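Local structure of penicillin-binding protein 2 (Pbp2) (Helicobacter pylori, 5LP5) at residues F371-I380 and W422-I432; L319-E329 and N474-L484. The protein probably cross-links peptidoglycan as a penicillin-binding transpeptidase of the cell-shape machinery, and forms a complex with MreC. All blocks are in the same frame, centred on the assembly; numbering follows the deposited sequence.

Interaction 1. Residues F371-I380 and W422-I432; sequences FYKFGLEISI and WRVGDTLITAI
I380 lies over one face of the W422 indole, its CG2 3.9 Å from the centroid of the five-membered ring and 23° off the ring normal, a CH-pi contact. This contact flanks a helix-helix packing in the all-helical part of the penicillin-binding transpeptidase domain: helices 371-377 and 424-430 run roughly antiparallel, at 136°, with their axes 8.7 Å apart at closest approach, and I380 starts the next helix, 380-389. I380 CG1 stands anti to the backbone N (chi1 -170°), which sets that branch alongside the CE2-CZ2 rim of the indole, CG1 to W422 CZ2 3.5 Å. The opposite face of W422 is taken by D426 CB, above its centre. At the edge, in the ring plane, W422 NE1 donates to T427 OG1 over 2.8 Å, a bond that fixes the rotation of the indole between its two neighbours. D426 itself forms a salt bridge with K414 of helix 411-418, which also touches the indole.

G375, with no side chain, is consistent with the close approach of the helices there; T427 CG2 sits 3.4 Å from G375 O, and L428 CD2 lies beside it, 3.7 Å from G375 C. Farther along, L376 CD2 meets V424 CG2 obliquely. At the other end the Y372 ring has L428 O at its edge, near the ring plane, while its hydroxyl is hydrogen-bonded to R347 O outside the two segments. Beyond the ring, I432 CD1 packs 3.6 Å from Y372 OH.

Interaction 2. Residues L319-E329 and N474-L484; sequences LSFLENLHITE and NSFQKKKLQAL
The F476 ring has K480 CG over one face, 3.8 Å above the plane and offset toward the rim, while its CZ lies 3.3 Å from L322 O and its CE2 meets E323 CA. With F476 CG anti to its backbone N (chi1 175°), the ring extends toward the end of helix 319-324. The E323 carboxylate and Q477 amide planes are turned 55° apart, E323 OE1 lying 3.1 Å from Q477 NE2; Q477 NE2 donates to E389 OE1 of helix 380-389. L319 supplies the apolar packing, its CD1 3.9 Å from K480 CB and its CB 4.0 Å from L484 CD1.

K480 bends at chi2 and brings NZ 3.3 Å from E329 OE1, a salt bridge using the syn lone pair of that oxygen. E329 CB also packs on A483 CB. At the helix start, Q477 N donates to N474 OD1 and N474 N donates to Q477 OE1 at 3.1 Å, the latter almost straight at 179°. This reciprocal pair is a capping box, closing the N-terminus of helix 475-493 where it packs on helix 314-324, whose start bears an SxxK pattern like that of penicillin-binding transpeptidases.

Both interactions lie in the transpeptidase domain, their centres 18 Å apart, and the helix 314-324 side joins them: F321 of interaction 2 packs on F371 and F374 of interaction 1, and N324 on I378. Helices 371-377 and 319-324 thus each face two ways. Interaction 1 is the more buried, with two thirds of its touching residues in the interior and contacts between the segments that are mostly apolar. Interaction 2 is partly buried and adds a salt bridge to the leucine packing. The helix axes of interaction 1 lie closer than those of interaction 2 but cross at nearly the same angle, so spacing and polarity distinguish the two contacts.

Interaction 1. Residues F371-I380 and W422-I432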
# COMPACT_ATOMS: atom_id res chain seq x y z
N PHE A 371 -25.12 3.71 -50.81
CA PHE A 371 -23.79 3.12 -50.69
C PHE A 371 -23.68 1.86 -51.52
O PHE A 371 -22.62 1.58 -52.07
CB PHE A 371 -23.44 2.84 -49.21
CG PHE A 371 -23.45 4.08 -48.36
CD1 PHE A 371 -22.36 4.94 -48.36
CD2 PHE A 371 -24.54 4.39 -47.58
CE1 PHE A 371 -22.37 6.09 -47.59
CE2 PHE A 371 -24.55 5.54 -46.82
CZ PHE A 371 -23.46 6.39 -46.83
N TYR A 372 -24.76 1.10 -51.62
CA TYR A 372 -24.79 -0.02 -52.56
C TYR A 372 -24.48 0.45 -54.00
O TYR A 372 -23.66 -0.14 -54.70
CB TYR A 372 -26.15 -0.74 -52.54
CG TYR A 372 -26.45 -1.57 -51.30
CD1 TYR A 372 -25.45 -2.29 -50.64
CD2 TYR A 372 -27.76 -1.67 -50.81
CE1 TYR A 372 -25.74 -3.05 -49.52
CE2 TYR A 372 -28.05 -2.43 -49.69
CZ TYR A 372 -27.04 -3.12 -49.05
OH TYR A 372 -27.33 -3.87 -47.94
N LYS A 373 -25.14 1.52 -54.42
CA LYS A 373 -25.04 1.99 -55.80
C LYS A 373 -23.65 2.51 -56.16
O LYS A 373 -23.06 2.08 -57.15
CB LYS A 373 -26.09 3.06 -56.10
CG LYS A 373 -27.42 2.45 -56.53
CD LYS A 373 -28.40 3.54 -56.91
CE LYS A 373 -29.76 2.98 -57.28
NZ LYS A 373 -30.73 4.07 -57.61
N PHE A 374 -23.12 3.44 -55.36
CA PHE A 374 -21.79 3.99 -55.64
C PHE A 374 -20.70 2.95 -55.35
O PHE A 374 -19.58 3.05 -55.88
CB PHE A 374 -21.54 5.29 -54.88
CG PHE A 374 -22.31 6.47 -55.42
CD1 PHE A 374 -21.88 7.14 -56.57
CD2 PHE A 374 -23.47 6.92 -54.79
CE1 PHE A 374 -22.61 8.22 -57.08
CE2 PHE A 374 -24.19 8.00 -55.28
CZ PHE A 374 -23.76 8.66 -56.43
N GLY A 375 -21.04 1.96 -54.53
CA GLY A 375 -20.14 0.85 -54.22
C GLY A 375 -19.85 0.00 -55.45
O GLY A 375 -18.77 -0.59 -55.56
N LEU A 376 -20.82 -0.06 -56.36
CA LEU A 376 -20.64 -0.71 -57.67
C LEU A 376 -19.52 -0.05 -58.48
O LEU A 376 -18.78 -0.72 -59.21
CB LEU A 376 -21.95 -0.68 -58.47
CG LEU A 376 -23.11 -1.49 -57.91
CD1 LEU A 376 -24.42 -1.10 -58.57
CD2 LEU A 376 -22.86 -2.98 -58.05
N GLU A 377 -19.40 1.27 -58.34
CA GLU A 377 -18.50 2.07 -59.16
C GLU A 377 -17.11 2.33 -58.50
O GLU A 377 -16.21 2.87 -59.16
CB GLU A 377 -19.20 3.40 -59.54
CG GLU A 377 -20.57 3.21 -60.22
CD GLU A 377 -21.35 4.51 -60.47
OE1 GLU A 377 -20.77 5.62 -60.34
OE2 GLU A 377 -22.56 4.43 -60.81
N ILE A 378 -16.94 1.93 -57.24
CA ILE A 378 -15.66 2.13 -56.52
C ILE A 378 -14.89 0.83 -56.40
O ILE A 378 -15.47 -0.22 -56.11
CB ILE A 378 -15.86 2.74 -55.10
CG1 ILE A 378 -14.53 3.21 -54.49
CG2 ILE A 378 -16.52 1.76 -54.14
CD1 ILE A 378 -13.85 4.32 -55.25
N SER A 379 -13.58 0.90 -56.61
CA SER A 379 -12.72 -0.27 -56.43
C SER A 379 -12.48 -0.50 -54.94
O SER A 379 -12.28 0.46 -54.20
CB SER A 379 -11.39 -0.10 -57.15
OG SER A 379 -10.67 0.99 -56.63
N ILE A 380 -12.48 -1.75 -54.52
CA ILE A 380 -12.27 -2.07 -53.11
C ILE A 380 -10.89 -1.61 -52.66
O ILE A 380 -10.69 -1.31 -51.48
CB ILE A 380 -12.46 -3.59 -52.80
CG1 ILE A 380 -12.47 -3.84 -51.29
CG2 ILE A 380 -11.37 -4.42 -53.45
CD1 ILE A 380 -13.59 -3.16 -50.53
N TRP A 422 -12.73 -11.80 -55.01
CA TRP A 422 -13.43 -10.65 -54.46
C TRP A 422 -14.60 -10.24 -55.35
O TRP A 422 -14.46 -9.39 -56.23
CB TRP A 422 -12.51 -9.45 -54.25
CG TRP A 422 -13.21 -8.32 -53.49
CD1 TRP A 422 -13.84 -7.22 -54.02
CD2 TRP A 422 -13.35 -8.21 -52.07
NE1 TRP A 422 -14.36 -6.45 -53.01
CE2 TRP A 422 -14.06 -7.03 -51.80
CE3 TRP A 422 -12.92 -9.00 -50.99
CZ2 TRP A 422 -14.37 -6.62 -50.51
CZ3 TRP A 422 -13.23 -8.59 -49.70
CH2 TRP A 422 -13.95 -7.41 -49.47
N ARG A 423 -15.76 -10.84 -55.11
CA ARG A 423 -16.95 -10.52 -55.88
C ARG A 423 -17.42 -9.12 -55.50
O ARG A 423 -17.16 -8.65 -54.40
CB ARG A 423 -18.03 -11.56 -55.64
CG ARG A 423 -17.63 -12.98 -56.05
CD ARG A 423 -18.58 -13.99 -55.44
NE ARG A 423 -18.63 -13.87 -53.98
CZ ARG A 423 -19.66 -14.19 -53.20
NH1 ARG A 423 -20.79 -14.66 -53.73
NH2 ARG A 423 -19.58 -14.03 -51.88
N VAL A 424 -18.05 -8.44 -56.45
CA VAL A 424 -18.75 -7.17 -56.23
C VAL A 424 -19.61 -7.14 -54.94
O VAL A 424 -19.69 -6.11 -54.28
CB VAL A 424 -19.63 -6.84 -57.48
CG1 VAL A 424 -20.57 -8.00 -57.82
CG2 VAL A 424 -20.42 -5.55 -57.28
N GLY A 425 -20.26 -8.26 -54.60
CA GLY A 425 -21.10 -8.35 -53.41
C GLY A 425 -20.33 -8.03 -52.13
O GLY A 425 -20.90 -7.49 -51.17
N ASP A 426 -19.04 -8.36 -52.13
CA ASP A 426 -18.14 -8.11 -50.99
C ASP A 426 -17.88 -6.61 -50.80
O ASP A 426 -17.92 -6.10 -49.68
CB ASP A 426 -16.82 -8.85 -51.19
CG ASP A 426 -17.00 -10.34 -51.50
OD1 ASP A 426 -18.12 -10.87 -51.30
OD2 ASP A 426 -16.04 -10.98 -51.96
N THR A 427 -17.62 -5.92 -51.91
CA THR A 427 -17.48 -4.46 -51.90
C THR A 427 -18.73 -3.81 -51.32
O THR A 427 -18.64 -2.85 -50.56
CB THR A 427 -17.27 -3.91 -53.32
OG1 THR A 427 -16.16 -4.57 -53.95
CG2 THR A 427 -17.00 -2.44 -53.28
N LEU A 428 -19.89 -4.35 -51.68
CA LEU A 428 -21.16 -3.75 -51.31
C LEU A 428 -21.52 -3.97 -49.86
O LEU A 428 -21.94 -3.03 -49.19
CB LEU A 428 -22.28 -4.31 -52.17
CG LEU A 428 -22.19 -3.96 -53.65
CD1 LEU A 428 -23.42 -4.51 -54.36
CD2 LEU A 428 -22.08 -2.47 -53.84
N ILE A 429 -21.37 -5.20 -49.37
CA ILE A 429 -21.67 -5.47 -47.96
C ILE A 429 -20.66 -4.77 -47.03
O ILE A 429 -20.99 -4.37 -45.91
CB ILE A 429 -21.77 -6.97 -47.66
CG1 ILE A 429 -22.41 -7.19 -46.27
CG2 ILE A 429 -20.39 -7.62 -47.70
CD1 ILE A 429 -22.94 -8.59 -46.03
N THR A 430 -19.43 -4.60 -47.52
CA THR A 430 -18.39 -3.89 -46.78
C THR A 430 -18.69 -2.39 -46.73
O THR A 430 -18.42 -1.75 -45.73
CB THR A 430 -17.00 -4.18 -47.37
OG1 THR A 430 -16.74 -5.59 -47.32
CG2 THR A 430 -15.89 -3.43 -46.60
N ALA A 431 -19.26 -1.85 -47.80
CA ALA A 431 -19.59 -0.41 -47.84
C ALA A 431 -20.67 -0.00 -46.83
O ALA A 431 -20.93 1.18 -46.66
CB ALA A 431 -19.98 0.02 -49.24
N ILE A 432 -21.31 -0.98 -46.20
CA ILE A 432 -22.22 -0.71 -45.07
C ILE A 432 -21.73 -1.33 -43.76
O ILE A 432 -22.51 -1.55 -42.83
CB ILE A 432 -23.66 -1.20 -45.35
CG1 ILE A 432 -23.70 -2.73 -45.55
CG2 ILE A 432 -24.22 -0.49 -46.57
CD1 ILE A 432 -25.05 -3.34 -45.20

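Interaction 2. Residues L319-E329 and N474-L484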
# COMPACT_ATOMS: atom_id res chain seq x y z
N LEU A 319 -16.83 9.53 -47.69
CA LEU A 319 -15.64 10.34 -47.92
C LEU A 319 -14.78 9.76 -49.05
O LEU A 319 -14.16 10.51 -49.81
CB LEU A 319 -14.82 10.50 -46.63
CG LEU A 319 -13.50 11.26 -46.78
CD1 LEU A 319 -13.74 12.71 -47.17
CD2 LEU A 319 -12.67 11.19 -45.51
N SER A 320 -14.76 8.44 -49.16
CA SER A 320 -14.04 7.78 -50.24
C SER A 320 -14.73 8.02 -51.60
O SER A 320 -14.05 8.24 -52.60
CB SER A 320 -13.95 6.28 -49.99
OG SER A 320 -12.98 5.67 -50.84
N PHE A 321 -16.06 7.96 -51.63
CA PHE A 321 -16.80 8.21 -52.86
C PHE A 321 -16.43 9.57 -53.43
O PHE A 321 -16.01 9.69 -54.59
CB PHE A 321 -18.32 8.22 -52.62
CG PHE A 321 -18.90 6.89 -52.26
CD1 PHE A 321 -18.24 5.70 -52.55
CD2 PHE A 321 -20.15 6.83 -51.67
CE1 PHE A 321 -18.82 4.49 -52.23
CE2 PHE A 321 -20.73 5.61 -51.35
CZ PHE A 321 -20.06 4.44 -51.63
N LEU A 322 -16.59 10.59 -52.59
CA LEU A 322 -16.37 11.97 -52.99
C LEU A 322 -14.95 12.18 -53.47
O LEU A 322 -14.69 13.06 -54.30
CB LEU A 322 -16.63 12.91 -51.82
CG LEU A 322 -18.04 12.95 -51.25
CD1 LEU A 322 -18.02 13.66 -49.91
CD2 LEU A 322 -18.96 13.65 -52.23
N GLU A 323 -14.04 11.40 -52.93
CA GLU A 323 -12.63 11.55 -53.22
C GLU A 323 -12.25 10.88 -54.55
O GLU A 323 -11.45 11.42 -55.32
CB GLU A 323 -11.85 10.95 -52.06
CG GLU A 323 -10.34 11.04 -52.15
CD GLU A 323 -9.68 10.56 -50.88
OE1 GLU A 323 -10.40 10.05 -49.99
OE2 GLU A 323 -8.45 10.70 -50.79
N ASN A 324 -12.86 9.73 -54.82
CA ASN A 324 -12.42 8.87 -55.91
C ASN A 324 -13.30 8.93 -57.16
O ASN A 324 -12.83 8.64 -58.27
CB ASN A 324 -12.33 7.43 -55.40
CG ASN A 324 -11.17 7.24 -54.43
OD1 ASN A 324 -10.02 7.46 -54.80
ND2 ASN A 324 -11.48 6.87 -53.19
N LEU A 325 -14.56 9.31 -56.97
CA LEU A 325 -15.52 9.37 -58.07
C LEU A 325 -15.64 10.82 -58.57
O LEU A 325 -14.96 11.71 -58.06
CB LEU A 325 -16.87 8.82 -57.61
CG LEU A 325 -16.88 7.40 -57.03
CD1 LEU A 325 -18.29 6.97 -56.66
CD2 LEU A 325 -16.27 6.38 -57.97
N HIS A 326 -16.49 11.03 -59.57
CA HIS A 326 -16.85 12.38 -60.05
C HIS A 326 -18.24 12.77 -59.57
O HIS A 326 -19.19 12.84 -60.36
CB HIS A 326 -16.83 12.43 -61.58
CG HIS A 326 -15.49 12.17 -62.18
ND1 HIS A 326 -15.00 10.91 -62.41
CD2 HIS A 326 -14.55 13.03 -62.63
CE1 HIS A 326 -13.81 10.99 -62.97
NE2 HIS A 326 -13.51 12.27 -63.11
N ILE A 327 -18.35 13.02 -58.26
CA ILE A 327 -19.64 13.31 -57.61
C ILE A 327 -19.47 14.27 -56.43
O ILE A 327 -18.35 14.67 -56.10
CB ILE A 327 -20.36 12.01 -57.16
CG1 ILE A 327 -19.42 11.10 -56.35
CG2 ILE A 327 -20.92 11.27 -58.37
CD1 ILE A 327 -19.66 11.14 -54.86
N THR A 328 -20.59 14.67 -55.81
CA THR A 328 -20.56 15.57 -54.65
C THR A 328 -21.58 15.16 -53.58
O THR A 328 -22.43 14.27 -53.77
CB THR A 328 -20.86 17.03 -55.02
OG1 THR A 328 -22.22 17.14 -55.48
CG2 THR A 328 -19.90 17.54 -56.08
N GLU A 329 -21.47 15.85 -52.45
CA GLU A 329 -22.37 15.66 -51.32
C GLU A 329 -23.83 15.84 -51.73
O GLU A 329 -24.70 15.24 -51.12
CB GLU A 329 -22.00 16.59 -50.14
CG GLU A 329 -21.89 18.09 -50.43
CD GLU A 329 -20.49 18.53 -50.84
OE1 GLU A 329 -19.75 17.74 -51.46
OE2 GLU A 329 -20.14 19.69 -50.58
N ASN A 474 -5.60 14.76 -46.31
CA ASN A 474 -5.20 15.77 -47.29
C ASN A 474 -6.15 16.97 -47.22
O ASN A 474 -7.13 16.97 -46.44
CB ASN A 474 -5.21 15.17 -48.70
CG ASN A 474 -6.59 14.68 -49.11
OD1 ASN A 474 -7.62 15.23 -48.72
ND2 ASN A 474 -6.61 13.62 -49.88
N SER A 475 -5.86 17.99 -48.02
CA SER A 475 -6.69 19.18 -48.13
C SER A 475 -8.15 18.83 -48.45
O SER A 475 -9.07 19.17 -47.70
CB SER A 475 -6.15 20.09 -49.23
OG SER A 475 -4.91 20.65 -48.84
N PHE A 476 -8.33 18.15 -49.58
CA PHE A 476 -9.65 17.86 -50.11
C PHE A 476 -10.53 17.17 -49.06
O PHE A 476 -11.69 17.56 -48.85
CB PHE A 476 -9.55 16.99 -51.37
CG PHE A 476 -10.88 16.54 -51.90
CD1 PHE A 476 -11.60 17.34 -52.78
CD2 PHE A 476 -11.42 15.34 -51.51
CE1 PHE A 476 -12.83 16.92 -53.26
CE2 PHE A 476 -12.65 14.92 -51.99
CZ PHE A 476 -13.36 15.72 -52.86
N GLN A 477 -9.97 16.16 -48.40
CA GLN A 477 -10.71 15.37 -47.43
C GLN A 477 -11.20 16.21 -46.25
O GLN A 477 -12.35 16.06 -45.83
CB GLN A 477 -9.86 14.21 -46.92
CG GLN A 477 -9.66 13.10 -47.94
CD GLN A 477 -8.59 12.13 -47.49
OE1 GLN A 477 -7.45 12.51 -47.27
NE2 GLN A 477 -8.97 10.86 -47.36
N LYS A 478 -10.34 17.08 -45.73
CA LYS A 478 -10.70 17.93 -44.60
C LYS A 478 -11.91 18.82 -44.90
O LYS A 478 -12.83 18.94 -44.08
CB LYS A 478 -9.51 18.78 -44.16
CG LYS A 478 -8.42 17.99 -43.45
CD LYS A 478 -7.31 18.92 -42.97
CE LYS A 478 -6.17 18.17 -42.31
NZ LYS A 478 -5.19 19.16 -41.78
N LYS A 479 -11.92 19.44 -46.08
CA LYS A 479 -13.06 20.26 -46.50
C LYS A 479 -14.37 19.48 -46.49
O LYS A 479 -15.40 19.96 -46.01
CB LYS A 479 -12.86 20.85 -47.90
CG LYS A 479 -14.16 21.42 -48.48
CD LYS A 479 -13.99 22.45 -49.59
CE LYS A 479 -15.19 23.40 -49.60
NZ LYS A 479 -15.10 24.49 -50.60
N LYS A 480 -14.34 18.26 -47.02
CA LYS A 480 -15.53 17.43 -47.09
C LYS A 480 -16.03 16.98 -45.72
O LYS A 480 -17.18 16.58 -45.58
CB LYS A 480 -15.27 16.22 -47.99
CG LYS A 480 -14.97 16.59 -49.43
CD LYS A 480 -16.12 17.35 -50.09
CE LYS A 480 -15.67 18.07 -51.35
NZ LYS A 480 -16.75 18.97 -51.83
N LEU A 481 -15.17 17.06 -44.70
CA LEU A 481 -15.56 16.69 -43.34
C LEU A 481 -16.82 17.42 -42.87
O LEU A 481 -17.69 16.81 -42.22
CB LEU A 481 -14.42 16.92 -42.34
CG LEU A 481 -13.22 15.98 -42.46
CD1 LEU A 481 -12.15 16.34 -41.45
CD2 LEU A 481 -13.64 14.53 -42.28
N GLN A 482 -16.93 18.71 -43.17
CA GLN A 482 -18.06 19.46 -42.64
C GLN A 482 -19.37 18.84 -43.12
O GLN A 482 -20.31 18.64 -42.35
CB GLN A 482 -18.02 20.93 -43.00
CG GLN A 482 -19.02 21.68 -42.13
CD GLN A 482 -18.96 23.16 -42.26
OE1 GLN A 482 -18.30 23.71 -43.15
NE2 GLN A 482 -19.65 23.84 -41.36
N ALA A 483 -19.40 18.54 -44.42
CA ALA A 483 -20.54 17.84 -45.00
C ALA A 483 -20.92 16.66 -44.14
O ALA A 483 -22.09 16.50 -43.77
CB ALA A 483 -20.19 17.37 -46.39
N LEU A 484 -19.92 15.85 -43.81
CA LEU A 484 -20.13 14.65 -43.00
C LEU A 484 -20.68 15.01 -41.61
O LEU A 484 -21.57 14.33 -41.10
CB LEU A 484 -18.83 13.87 -42.86
CG LEU A 484 -18.20 13.41 -44.18
CD1 LEU A 484 -16.83 12.78 -43.96
CD2 LEU A 484 -19.11 12.45 -44.93